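Local coordinates for uncharacterized protein (PDB 3K4I) that is of unknown function but belongs to the aldolase/RraA family, forms a three-chain assembly and carries bound magnesium ions, at residues His22-Ser27 against Ala195-Glu200; Thr51-Ile56 against Met171-Ser176; Phe58-Gln63 against Ile87-Ser92; Gln63-Ser68 against Arg148-Ala153; Asn111-Thr116 against Cys131-Phe136. All coordinates share one frame; numbering follows the deposited sequence.

Interaction 1: His22-Ser27 against Ala195-Glu200; sequences HLDTAS and AVEQTE. With MG (magnesium ion), chain E.
His22 turns its backbone carbonyl toward Glu197, bringing two acceptors, His22 O and Glu197 OE1, within 2.9 Å of each other without a bond between them. One residue on, Leu23 reaches across with its tip: CD2 rests 3.6 Å from Glu197 CD, the two side chains passing at a slant, and the leucine also packs on Val190 and Ala193 of helix 186-207. Asp24 makes a polar link through its backbone N, which donates to Glu197 OE2 over 2.9 Å in an almost straight bond (166°) that meets the oxygen close to the line of its C-O bond. Asp24 occupies the N-cap position of helix 25-33, yet its carboxylate does not cap. A chi1 of -67°, with CG anti to the carbonyl carbon, turns the carboxylate instead to a water that donates to OD1 from 2.5 Å and is itself a ligand of a magnesium ion. Helix 25-33 is thus joined to the long C-terminal helix 186-207 at a metal site that bridges two subunits of the trimeric RraA-type assembly. Glu200 OE1 coordinates the ion at 2.4 Å, four waters bind it as well, and Asp102 of the second subunit completes six ligands. Thr25 looks the other way, hydrogen-bonding through its hydroxyl to Asp174. Ser27, in the first turn of the helix, probably accepts a hydrogen bond at OG from a second metal-bound water and also points at Glu197 OE2, although the hydroxyl is modelled too close to the glutamate for either bond to be certain.

Interaction 2: Thr51-Ile56 against Met171-Ser176; sequences TRCVGI and MVCDGS
Cys53-Ile56 and Met171-Asp174 run antiparallel, their short axes 4.9 Å apart at closest approach and 163° from parallel, with Cys53-Cys173 and Gly55-Met171 as hydrogen-bonded pairs and Val54-Val172 as the non-hydrogen-bonded pair between them. Each hydrogen-bonded pair exchanges two N-H...O bonds; the shortest runs from Met171 N to Gly55 O (2.8 Å). On one face Val54 and Val172 run alongside each other, with Val54 CG2 4.1 Å from Val172 CG1. On the other, Cys53 SG touches Cys173 CB at 3.9 Å; the two sulfurs are in van der Waals contact and form no disulfide. This pair lies deep in the mixed central sheet of the RraA-like fold, where the cysteines pack against Phe136 and the selenomethionine Met171 bends over Val86 and Val88. At the end of the pairing, Arg52 turns back at chi3 (-58°), which lays its guanidinium beside Val172. Arg52 NE donates to a water at 3.1 Å, and that water, in the guanidinium plane, donates in turn to Asp174 OD2 at 2.7 Å, so the opposite charges are bridged without touching. Arg52 NH2 is held by the carbonyl of Cys20. Asp174 OD1, the acceptor for Thr25 of helix 25-33, also takes Ser176 N at 3.0 Å, closing an Asx turn, while Gly175 N reaches Asp126 of the second subunit.

Interaction 3: Phe58-Gln63 against Ile87-Ser92; sequences FTVQYQ and IVSSNS
Val60 lies at the centre of the contact with Ile87-Ser90, its N donating to Val88 O (2.9 Å) and its O accepting from Ser90 N (2.8 Å). Further bonds from Val88 N to Phe58 O and from Tyr62 N to Ser90 O extend the ladder in both directions. The side chain of Val60 shares a face with its neighbours on the other strand: CG2 meets Ile87 CG2 at 3.9 Å, and CB lies 3.6 Å from Ser89 OG. Tyr62 supplies the largest group. Its CG is anti to the carbonyl carbon (chi1 -72°), which sends the ring back along the strands toward Ser89, and Ser90 O sits in the ring plane at the edge, 3.5 Å from CD2. These are parallel strands, their short axes 17° apart, within the mixed sheet of the RraA-like fold; strand 53-63 also pairs antiparallel with strands 150-154 and 170-174. A water links the far end of the tyrosine to the serine, 2.8 Å from Tyr62 OH and 2.9 Å from Ser89 OG. At the ring's base Asn91 OD1 approaches Tyr62 CB to 3.4 Å, the amide and ring planes 61° apart. Farther out, Thr149 fixes that amide by a hydrogen bond to Asn91 OD1, and Leu151 packs against both Val60 and Tyr62. On the opposite face Ser90 OG is bound to Asp119, Thr59 OG1 to the carbonyl of Val156, and Leu158 lies over Thr59, Gln61 and Val88.

Interaction 4: Gln63-Ser68 against Arg148-Ala153; sequences QPVDAS and RTQLKA
Gln63 and Gln150 exchange two backbone hydrogen bonds, Gln63 N to Gln150 O at 2.9 Å and Gln150 N to Gln63 O at 3.0 Å, as an antiparallel hydrogen-bonded pair. Their side chains leave the same face of the sheet and add a third link, from Gln150 NE2 to Gln63 OE1 at 3.1 Å. The amide planes are 62° apart, so the donor lies above the plane of the Gln63 carbonyl although Gln63 OE1 lies close to the amide plane of Gln150. The other end of the Gln150 amide grips the loop: CG between the backbone N and the carbonyl carbon (chi1 79°), with an extended chain beyond it, carries OE1 to Asp66 N, which donates over 2.9 Å from well above the carbonyl plane (63°). One side chain thus ties the sheet edge to the loop that leaves strand 53-63, close to where residues 69-74 are not modelled. Just beyond the glutamine pair, Lys152 and Ala153 both face Gln61 in a classic beta bulge. Van der Waals contacts flank the hydrogen bonds. The Lys152 and Gln63 side chains cross at about a right angle, with Lys152 CD 3.5 Å from Gln63 NE2, while Val65 CG2 presses on the backbone of Arg148, 3.5 Å from its carbonyl carbon. The solvent-mediated link is a water that accepts from Gln63 NE2 and from Lys152 NZ, each at 3.1 Å. Charge pairing belongs to Arg148, whose guanidinium forms salt bridges with Asp33 and Asp38 of the third subunit.

Interaction 5: Asn111-Thr116 against Cys131-Phe136; sequences NGIKGT and CNYPLF
Tyr133 holds CG anti to its own backbone N (chi1 -180°), and Thr116 holds OG1 anti to the carbonyl carbon (chi1 -64°), which brings the two hydroxyls together in a hydrogen bond of 2.9 Å between Tyr133 OH and Thr116 OG1. The contact joins the two strands of a beta-alpha-beta crossover, in which strand 115-119 leads through helix 125-130 to the parallel strand 135-137. Thr116 pairs with Leu135: Thr116 N donates to Pro134 O at 3.0 Å and Thr116 O accepts from Phe136 N at 2.9 Å. Tyr133 lies just ahead of its strand, and its ring edge runs along residues 113-116, with Thr116 OG1 in the ring plane on one side and Ile113 O, 3.6 Å from CE1, also in that plane on the other. Its ring is also packed by Ala108 and Leu109 of helix 102-110 and by Val128 of helix 125-130, so a buried phenol is placed between helices and sheet with its hydroxyl bonded to the threonine. Backbones come close at Gly115, whose CA is 3.2 Å from Pro134 O. The Pro134 ring meets the Lys114 carbonyl, CG lying 3.4 Å from Lys114 O, while the Lys114 chain leads away to hydrogen-bond through NZ with Val54 O. At the far end the Phe136 ring turns an edge to the strand, CD2 standing 3.7 Å from Thr116 O in the plane of the ring.

From the N terminus, residues 22-27 open the longest loop, closed by helix 186-207 in interaction 1, and the other four contacts nest within it. Strand 53-63 serves three of them: its start pairs with residues 171-176 in interaction 2, which encloses interactions 3, 4 and 5; its later part takes up strand 85-90 in interaction 3; and its end enters interaction 4. Interactions 3 and 4 share Gln63 and cross along the chain. Interaction 5 follows interaction 3 in series, lies inside the loop of interaction 4 and extends the sheet through strands 115-119 and 135-137. Interaction 1 touches interaction 2 directly, so helix 25-33 meets the sheet.

Interaction 1: His22-Ser27 against Ala195-Glu200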
# COMPACT_ATOMS: atom_id res chain seq x y z
N HIS C 22 12.44 -7.14 -20.57
CA HIS C 22 11.30 -8.02 -20.84
C HIS C 22 11.21 -9.17 -19.85
O HIS C 22 10.54 -10.18 -20.13
CB HIS C 22 11.36 -8.58 -22.27
CG HIS C 22 11.60 -7.53 -23.31
ND1 HIS C 22 10.57 -6.82 -23.90
CD2 HIS C 22 12.74 -7.06 -23.87
CE1 HIS C 22 11.07 -5.97 -24.78
NE2 HIS C 22 12.38 -6.10 -24.78
N LEU C 23 11.87 -9.03 -18.69
CA LEU C 23 11.82 -10.05 -17.66
C LEU C 23 11.18 -9.50 -16.40
O LEU C 23 11.49 -8.39 -15.97
CB LEU C 23 13.22 -10.61 -17.35
CG LEU C 23 13.94 -11.38 -18.46
CD1 LEU C 23 15.36 -11.80 -18.06
CD2 LEU C 23 13.13 -12.61 -18.99
N ASP C 24 10.30 -10.31 -15.81
CA ASP C 24 9.60 -9.99 -14.57
C ASP C 24 10.44 -10.46 -13.39
O ASP C 24 11.25 -11.40 -13.52
CB ASP C 24 8.30 -10.80 -14.51
CG ASP C 24 7.28 -10.40 -15.57
OD1 ASP C 24 6.39 -11.22 -15.86
OD2 ASP C 24 7.33 -9.26 -16.09
N THR C 25 10.25 -9.82 -12.24
CA THR C 25 10.89 -10.30 -11.00
C THR C 25 10.63 -11.78 -10.73
O THR C 25 11.52 -12.46 -10.21
CB THR C 25 10.50 -9.45 -9.79
OG1 THR C 25 9.08 -9.31 -9.76
CG2 THR C 25 11.16 -8.06 -9.89
N ALA C 26 9.44 -12.27 -11.06
CA ALA C 26 9.14 -13.70 -10.86
C ALA C 26 10.06 -14.62 -11.66
O ALA C 26 10.54 -15.63 -11.13
CB ALA C 26 7.66 -14.00 -11.13
N SER C 27 10.30 -14.31 -12.94
CA SER C 27 11.16 -15.15 -13.75
C SER C 27 12.58 -15.18 -13.18
O SER C 27 13.20 -16.25 -13.10
CB SER C 27 11.20 -14.65 -15.20
OG SER C 27 9.87 -14.34 -15.61
N ALA C 195 14.08 -18.59 -20.28
CA ALA C 195 13.56 -19.92 -20.50
C ALA C 195 12.32 -20.18 -19.64
O ALA C 195 11.35 -20.79 -20.10
CB ALA C 195 14.65 -20.96 -20.21
N VAL C 196 12.35 -19.74 -18.37
CA VAL C 196 11.16 -19.81 -17.52
C VAL C 196 9.95 -19.06 -18.14
O VAL C 196 8.84 -19.60 -18.19
CB VAL C 196 11.46 -19.24 -16.11
CG1 VAL C 196 10.17 -19.11 -15.29
CG2 VAL C 196 12.46 -20.13 -15.40
N GLU C 197 10.20 -17.85 -18.64
CA GLU C 197 9.15 -17.04 -19.25
C GLU C 197 8.59 -17.74 -20.47
O GLU C 197 7.37 -17.77 -20.66
CB GLU C 197 9.63 -15.61 -19.58
CG GLU C 197 9.81 -14.78 -18.29
CD GLU C 197 9.60 -13.27 -18.46
OE1 GLU C 197 9.42 -12.81 -19.62
OE2 GLU C 197 9.61 -12.57 -17.41
N GLN C 198 9.47 -18.32 -21.29
CA GLN C 198 9.02 -19.03 -22.49
C GLN C 198 8.11 -20.21 -22.17
O GLN C 198 7.01 -20.31 -22.74
CB GLN C 198 10.19 -19.46 -23.38
CG GLN C 198 10.78 -18.31 -24.19
CD GLN C 198 12.14 -18.63 -24.79
OE1 GLN C 198 12.81 -19.60 -24.37
NE2 GLN C 198 12.56 -17.84 -25.78
N THR C 199 8.54 -21.07 -21.24
CA THR C 199 7.74 -22.22 -20.79
C THR C 199 6.37 -21.78 -20.27
O THR C 199 5.33 -22.37 -20.61
CB THR C 199 8.48 -23.05 -19.70
OG1 THR C 199 9.65 -23.64 -20.28
CG2 THR C 199 7.58 -24.16 -19.17
N GLU C 200 6.37 -20.72 -19.47
CA GLU C 200 5.15 -20.21 -18.86
C GLU C 200 4.19 -19.61 -19.87
O GLU C 200 2.96 -19.72 -19.72
CB GLU C 200 5.47 -19.12 -17.86
CG GLU C 200 5.88 -19.58 -16.53
CD GLU C 200 5.85 -18.43 -15.55
OE1 GLU C 200 5.24 -17.35 -15.88
OE2 GLU C 200 6.41 -18.61 -14.45
MG MG E . 5.64 -15.08 -15.28
O HOH W 1 5.79 -13.24 -14.58
O HOH W 2 7.67 -15.77 -15.19
O HOH W 3 5.44 -15.59 -13.38
O HOH W 4 5.98 -14.52 -17.33

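Interaction 2: Thr51-Ile56 against Met171-Ser176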
# COMPACT_ATOMS: atom_id res chain seq x y z
N THR C 51 5.64 1.34 -12.42
CA THR C 51 7.08 1.52 -12.64
C THR C 51 7.88 0.22 -12.48
O THR C 51 7.40 -0.76 -11.88
CB THR C 51 7.68 2.60 -11.71
OG1 THR C 51 7.42 2.26 -10.33
CG2 THR C 51 7.11 3.99 -12.08
N ARG C 52 9.08 0.23 -13.03
CA ARG C 52 10.02 -0.87 -12.89
C ARG C 52 11.42 -0.33 -13.17
O ARG C 52 11.57 0.74 -13.72
CB ARG C 52 9.66 -2.03 -13.85
CG ARG C 52 9.74 -1.68 -15.34
CD ARG C 52 9.24 -2.84 -16.21
NE ARG C 52 9.97 -4.10 -16.02
CZ ARG C 52 11.20 -4.34 -16.47
NH1 ARG C 52 11.86 -3.42 -17.16
NH2 ARG C 52 11.78 -5.52 -16.24
N CYS C 53 12.43 -1.05 -12.73
CA CYS C 53 13.80 -0.68 -13.08
C CYS C 53 14.70 -1.87 -13.13
O CYS C 53 14.49 -2.87 -12.40
CB CYS C 53 14.41 0.39 -12.14
SG CYS C 53 14.41 -0.10 -10.39
N VAL C 54 15.73 -1.71 -13.96
CA VAL C 54 16.83 -2.63 -14.08
C VAL C 54 18.12 -1.84 -14.02
O VAL C 54 18.28 -0.84 -14.73
CB VAL C 54 16.78 -3.38 -15.44
CG1 VAL C 54 17.91 -4.38 -15.51
CG2 VAL C 54 15.43 -4.07 -15.59
N GLY C 55 19.05 -2.26 -13.17
CA GLY C 55 20.36 -1.56 -13.18
C GLY C 55 21.31 -2.17 -12.17
O GLY C 55 21.01 -3.21 -11.55
N ILE C 56 22.46 -1.53 -12.02
CA ILE C 56 23.55 -2.05 -11.22
C ILE C 56 23.48 -1.44 -9.84
O ILE C 56 23.40 -0.23 -9.73
CB ILE C 56 24.89 -1.66 -11.89
CG1 ILE C 56 24.91 -2.16 -13.34
CG2 ILE C 56 26.07 -2.14 -11.07
CD1 ILE C 56 24.73 -3.72 -13.52
N MSE C 171 20.05 -5.46 -10.19
CA MSE C 171 18.78 -5.19 -9.44
C MSE C 171 17.65 -5.11 -10.44
O MSE C 171 17.76 -4.36 -11.46
CB MSE C 171 18.84 -3.84 -8.72
CG MSE C 171 19.95 -3.69 -7.71
SE MSE C 171 19.84 -5.01 -6.24
CE MSE C 171 18.06 -4.60 -5.52
N VAL C 172 16.58 -5.86 -10.18
CA VAL C 172 15.39 -5.79 -11.05
C VAL C 172 14.20 -5.65 -10.11
O VAL C 172 14.08 -6.42 -9.12
CB VAL C 172 15.22 -7.00 -11.96
CG1 VAL C 172 13.95 -6.79 -12.88
CG2 VAL C 172 16.49 -7.21 -12.84
N CYS C 173 13.40 -4.62 -10.37
CA CYS C 173 12.28 -4.28 -9.49
C CYS C 173 11.07 -3.96 -10.32
O CYS C 173 11.19 -3.30 -11.34
CB CYS C 173 12.62 -3.04 -8.66
SG CYS C 173 14.19 -3.14 -7.79
N ASP C 174 9.90 -4.41 -9.85
CA ASP C 174 8.62 -4.09 -10.47
C ASP C 174 7.49 -4.09 -9.44
O ASP C 174 7.75 -3.98 -8.22
CB ASP C 174 8.33 -5.03 -11.67
CG ASP C 174 8.27 -6.52 -11.28
OD1 ASP C 174 8.06 -6.89 -10.10
OD2 ASP C 174 8.41 -7.36 -12.20
N GLY C 175 6.25 -4.20 -9.90
CA GLY C 175 5.10 -4.19 -8.97
C GLY C 175 5.12 -5.27 -7.90
O GLY C 175 4.53 -5.08 -6.81
N SER C 176 5.81 -6.37 -8.18
CA SER C 176 5.90 -7.47 -7.21
C SER C 176 7.03 -7.30 -6.18
O SER C 176 7.14 -8.10 -5.25
CB SER C 176 6.01 -8.80 -7.97
OG SER C 176 4.89 -8.97 -8.83
O HOH W 5 8.50 -6.54 -14.72

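Interaction 3: Phe58-Gln63 against Ile87-Ser92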
# COMPACT_ATOMS: atom_id res chain seq x y z
N PHE C 58 24.24 0.31 -6.55
CA PHE C 58 25.17 1.20 -5.93
C PHE C 58 24.65 1.28 -4.49
O PHE C 58 23.51 1.72 -4.29
CB PHE C 58 25.11 2.59 -6.57
CG PHE C 58 26.00 3.59 -5.92
CD1 PHE C 58 27.24 3.89 -6.50
CD2 PHE C 58 25.65 4.20 -4.70
CE1 PHE C 58 28.10 4.81 -5.94
CE2 PHE C 58 26.52 5.12 -4.09
CZ PHE C 58 27.74 5.43 -4.73
N THR C 59 25.44 0.79 -3.56
CA THR C 59 24.97 0.57 -2.18
C THR C 59 25.24 1.75 -1.27
O THR C 59 26.27 2.45 -1.38
CB THR C 59 25.57 -0.70 -1.58
OG1 THR C 59 27.01 -0.66 -1.69
CG2 THR C 59 25.07 -1.95 -2.30
N VAL C 60 24.32 1.98 -0.34
CA VAL C 60 24.45 3.09 0.61
C VAL C 60 24.06 2.51 1.96
O VAL C 60 22.98 1.93 2.09
CB VAL C 60 23.44 4.21 0.26
CG1 VAL C 60 23.63 5.40 1.21
CG2 VAL C 60 23.59 4.64 -1.22
N GLN C 61 24.94 2.66 2.96
CA GLN C 61 24.69 2.17 4.32
C GLN C 61 24.66 3.34 5.31
O GLN C 61 25.60 4.14 5.35
CB GLN C 61 25.79 1.18 4.73
CG GLN C 61 25.66 0.70 6.20
CD GLN C 61 24.42 -0.15 6.37
OE1 GLN C 61 23.49 0.19 7.14
NE2 GLN C 61 24.36 -1.23 5.61
N TYR C 62 23.59 3.42 6.11
CA TYR C 62 23.39 4.46 7.14
C TYR C 62 23.73 3.87 8.52
O TYR C 62 23.92 2.65 8.65
CB TYR C 62 21.95 5.00 7.15
CG TYR C 62 21.68 5.87 5.94
CD1 TYR C 62 21.82 7.26 6.00
CD2 TYR C 62 21.29 5.29 4.75
CE1 TYR C 62 21.60 8.07 4.88
CE2 TYR C 62 21.06 6.08 3.62
CZ TYR C 62 21.23 7.47 3.71
OH TYR C 62 20.98 8.22 2.59
N GLN C 63 23.86 4.75 9.50
CA GLN C 63 24.20 4.36 10.88
C GLN C 63 23.64 5.41 11.83
O GLN C 63 23.22 6.48 11.40
CB GLN C 63 25.72 4.24 11.05
CG GLN C 63 26.45 5.61 10.97
CD GLN C 63 27.97 5.53 10.99
OE1 GLN C 63 28.63 6.47 10.57
NE2 GLN C 63 28.52 4.44 11.51
N ILE C 87 20.11 2.63 -6.95
CA ILE C 87 20.66 2.94 -5.64
C ILE C 87 19.94 2.02 -4.66
O ILE C 87 18.72 1.91 -4.73
CB ILE C 87 20.41 4.43 -5.28
CG1 ILE C 87 21.31 5.34 -6.13
CG2 ILE C 87 20.64 4.65 -3.74
CD1 ILE C 87 21.02 6.89 -6.06
N VAL C 88 20.70 1.35 -3.79
CA VAL C 88 20.10 0.43 -2.81
C VAL C 88 20.56 0.95 -1.48
O VAL C 88 21.76 0.91 -1.21
CB VAL C 88 20.52 -1.03 -3.00
CG1 VAL C 88 19.87 -1.93 -1.91
CG2 VAL C 88 20.15 -1.51 -4.40
N SER C 89 19.62 1.46 -0.69
CA SER C 89 19.92 2.19 0.53
C SER C 89 19.41 1.44 1.72
O SER C 89 18.24 1.02 1.74
CB SER C 89 19.28 3.58 0.52
OG SER C 89 19.95 4.42 -0.40
N SER C 90 20.28 1.27 2.69
CA SER C 90 19.89 0.50 3.90
C SER C 90 19.99 1.37 5.15
O SER C 90 21.06 1.88 5.48
CB SER C 90 20.68 -0.81 3.99
OG SER C 90 20.19 -1.61 5.07
N ASN C 91 18.85 1.50 5.83
CA ASN C 91 18.74 2.35 7.01
C ASN C 91 18.06 1.57 8.14
O ASN C 91 17.17 2.10 8.86
CB ASN C 91 17.99 3.64 6.66
CG ASN C 91 17.97 4.64 7.80
OD1 ASN C 91 18.93 4.73 8.59
ND2 ASN C 91 16.87 5.39 7.92
N SER C 92 18.46 0.30 8.27
CA SER C 92 17.99 -0.57 9.36
C SER C 92 16.46 -0.72 9.40
O SER C 92 15.85 -0.86 10.49
CB SER C 92 18.48 -0.02 10.69
OG SER C 92 19.89 0.03 10.73
O HOH W 6 19.75 7.19 0.24
O HOH W 7 21.05 2.15 9.67

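Interaction 4: Gln63-Ser68 against Arg148-Ala153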
# COMPACT_ATOMS: atom_id res chain seq x y z
N GLN C 63 23.86 4.75 9.50
CA GLN C 63 24.20 4.36 10.88
C GLN C 63 23.64 5.41 11.83
O GLN C 63 23.22 6.48 11.40
CB GLN C 63 25.72 4.24 11.05
CG GLN C 63 26.45 5.61 10.97
CD GLN C 63 27.97 5.53 10.99
OE1 GLN C 63 28.63 6.47 10.57
NE2 GLN C 63 28.52 4.44 11.51
N PRO C 64 23.65 5.12 13.13
CA PRO C 64 23.20 6.17 14.04
C PRO C 64 23.99 7.46 13.93
O PRO C 64 25.20 7.45 13.64
CB PRO C 64 23.39 5.53 15.44
CG PRO C 64 23.25 4.05 15.16
CD PRO C 64 23.93 3.85 13.82
N VAL C 65 23.32 8.58 14.22
CA VAL C 65 23.97 9.86 14.33
C VAL C 65 25.11 9.82 15.35
O VAL C 65 24.97 9.31 16.47
CB VAL C 65 23.00 10.98 14.72
CG1 VAL C 65 23.77 12.30 14.94
CG2 VAL C 65 21.92 11.15 13.65
N ASP C 66 26.22 10.39 14.93
CA ASP C 66 27.30 10.64 15.85
C ASP C 66 27.87 12.03 15.55
O ASP C 66 27.60 12.98 16.30
CB ASP C 66 28.34 9.52 15.77
CG ASP C 66 29.66 9.89 16.43
OD1 ASP C 66 29.78 11.04 16.92
OD2 ASP C 66 30.57 9.04 16.45
N ALA C 67 28.63 12.17 14.47
CA ALA C 67 29.27 13.44 14.09
C ALA C 67 30.27 13.96 15.13
O ALA C 67 31.36 14.40 14.77
CB ALA C 67 28.20 14.51 13.78
N SER C 68 29.88 13.90 16.41
CA SER C 68 30.61 14.54 17.50
C SER C 68 30.61 16.05 17.31
O SER C 68 29.74 16.59 16.60
CB SER C 68 32.04 14.00 17.62
OG SER C 68 32.04 12.59 17.70
N ARG C 148 18.82 12.36 12.51
CA ARG C 148 18.13 11.10 12.81
C ARG C 148 18.94 9.88 12.40
O ARG C 148 19.01 8.87 13.11
CB ARG C 148 16.74 11.06 12.17
CG ARG C 148 15.78 12.10 12.76
CD ARG C 148 14.32 11.90 12.31
NE ARG C 148 13.41 12.80 13.02
CZ ARG C 148 13.13 14.04 12.62
NH1 ARG C 148 13.68 14.52 11.52
NH2 ARG C 148 12.31 14.79 13.33
N THR C 149 19.57 9.98 11.24
CA THR C 149 20.44 8.92 10.74
C THR C 149 21.53 9.61 9.93
O THR C 149 21.36 10.77 9.59
CB THR C 149 19.65 7.88 9.88
OG1 THR C 149 20.48 6.73 9.68
CG2 THR C 149 19.22 8.46 8.55
N GLN C 150 22.66 8.93 9.71
CA GLN C 150 23.76 9.53 8.96
C GLN C 150 24.45 8.50 8.07
O GLN C 150 24.42 7.30 8.35
CB GLN C 150 24.78 10.21 9.89
CG GLN C 150 25.73 9.25 10.54
CD GLN C 150 26.75 9.91 11.46
OE1 GLN C 150 26.49 10.96 12.08
NE2 GLN C 150 27.89 9.25 11.59
N LEU C 151 25.01 8.98 6.96
CA LEU C 151 25.75 8.08 6.08
C LEU C 151 26.97 7.48 6.77
O LEU C 151 27.72 8.19 7.46
CB LEU C 151 26.22 8.84 4.84
CG LEU C 151 25.08 9.15 3.90
CD1 LEU C 151 25.44 10.31 2.99
CD2 LEU C 151 24.74 7.90 3.08
N LYS C 152 27.15 6.18 6.58
CA LYS C 152 28.31 5.47 7.10
C LYS C 152 29.28 5.26 5.94
O LYS C 152 30.43 5.65 6.01
CB LYS C 152 27.96 4.12 7.72
CG LYS C 152 29.19 3.35 8.17
CD LYS C 152 28.78 2.06 8.90
CE LYS C 152 29.93 1.54 9.75
NZ LYS C 152 29.56 0.25 10.44
N ALA C 153 28.77 4.66 4.87
CA ALA C 153 29.63 4.27 3.75
C ALA C 153 28.78 4.00 2.51
O ALA C 153 27.63 3.60 2.62
CB ALA C 153 30.42 3.03 4.09
O HOH W 8 27.55 1.59 12.37

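Interaction 5: Asn111-Thr116 against Cys131-Phe136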
# COMPACT_ATOMS: atom_id res chain seq x y z
N ASN C 111 20.52 12.46 -14.05
CA ASN C 111 21.85 11.81 -14.04
C ASN C 111 21.88 10.31 -14.33
O ASN C 111 22.84 9.61 -13.97
CB ASN C 111 22.59 12.17 -12.75
CG ASN C 111 22.91 13.66 -12.68
OD1 ASN C 111 23.96 14.10 -13.17
ND2 ASN C 111 21.97 14.45 -12.16
N GLY C 112 20.83 9.82 -14.98
CA GLY C 112 20.81 8.47 -15.52
C GLY C 112 20.67 7.40 -14.46
O GLY C 112 20.94 6.23 -14.72
N ILE C 113 20.23 7.78 -13.26
CA ILE C 113 19.98 6.82 -12.19
C ILE C 113 18.59 6.18 -12.31
O ILE C 113 17.59 6.90 -12.48
CB ILE C 113 20.15 7.48 -10.82
CG1 ILE C 113 21.59 8.04 -10.72
CG2 ILE C 113 19.85 6.45 -9.66
CD1 ILE C 113 21.86 8.95 -9.49
N LYS C 114 18.52 4.85 -12.30
CA LYS C 114 17.34 4.11 -12.80
C LYS C 114 16.23 3.89 -11.79
O LYS C 114 15.07 3.69 -12.16
CB LYS C 114 17.72 2.72 -13.38
CG LYS C 114 18.90 2.68 -14.35
CD LYS C 114 18.53 3.25 -15.70
CE LYS C 114 17.41 2.48 -16.39
NZ LYS C 114 17.82 1.10 -16.71
N GLY C 115 16.60 3.87 -10.51
CA GLY C 115 15.63 3.64 -9.46
C GLY C 115 16.32 3.59 -8.10
O GLY C 115 17.56 3.59 -7.99
N THR C 116 15.51 3.55 -7.06
CA THR C 116 16.01 3.52 -5.70
C THR C 116 15.24 2.49 -4.92
O THR C 116 14.00 2.48 -4.94
CB THR C 116 15.88 4.91 -5.02
OG1 THR C 116 16.72 5.82 -5.74
CG2 THR C 116 16.42 4.85 -3.61
N CYS C 131 7.07 12.43 -11.11
CA CYS C 131 8.26 12.18 -11.93
C CYS C 131 8.29 10.77 -12.51
O CYS C 131 9.20 10.46 -13.29
CB CYS C 131 9.53 12.38 -11.11
SG CYS C 131 9.86 14.12 -10.77
N ASN C 132 7.36 9.93 -12.09
CA ASN C 132 7.30 8.51 -12.49
C ASN C 132 8.62 7.79 -12.23
O ASN C 132 9.10 7.00 -13.06
CB ASN C 132 6.91 8.37 -13.98
CG ASN C 132 6.36 6.96 -14.32
OD1 ASN C 132 6.74 6.35 -15.33
ND2 ASN C 132 5.47 6.46 -13.48
N TYR C 133 9.22 8.06 -11.07
CA TYR C 133 10.53 7.53 -10.72
C TYR C 133 10.36 6.18 -10.00
O TYR C 133 9.56 6.07 -9.07
CB TYR C 133 11.28 8.49 -9.81
CG TYR C 133 12.65 7.97 -9.43
CD1 TYR C 133 13.67 7.90 -10.39
CD2 TYR C 133 12.95 7.57 -8.12
CE1 TYR C 133 14.92 7.43 -10.09
CE2 TYR C 133 14.23 7.09 -7.79
CZ TYR C 133 15.22 7.04 -8.80
OH TYR C 133 16.48 6.57 -8.51
N PRO C 134 11.12 5.15 -10.41
CA PRO C 134 10.94 3.85 -9.80
C PRO C 134 11.51 3.75 -8.37
O PRO C 134 12.71 3.53 -8.17
CB PRO C 134 11.66 2.91 -10.78
CG PRO C 134 11.68 3.70 -12.12
CD PRO C 134 11.99 5.07 -11.61
N LEU C 135 10.63 3.97 -7.41
CA LEU C 135 10.98 3.95 -5.98
C LEU C 135 10.36 2.76 -5.30
O LEU C 135 9.15 2.53 -5.39
CB LEU C 135 10.44 5.22 -5.29
CG LEU C 135 10.59 5.27 -3.75
CD1 LEU C 135 12.06 5.37 -3.52
CD2 LEU C 135 9.90 6.48 -3.18
N PHE C 136 11.20 2.05 -4.55
CA PHE C 136 10.76 0.90 -3.79
C PHE C 136 11.21 1.08 -2.36
O PHE C 136 12.38 1.42 -2.12
CB PHE C 136 11.38 -0.33 -4.44
CG PHE C 136 11.03 -0.45 -5.88
CD1 PHE C 136 9.94 -1.24 -6.28
CD2 PHE C 136 11.73 0.27 -6.84
CE1 PHE C 136 9.59 -1.33 -7.62
CE2 PHE C 136 11.35 0.21 -8.21
CZ PHE C 136 10.28 -0.60 -8.59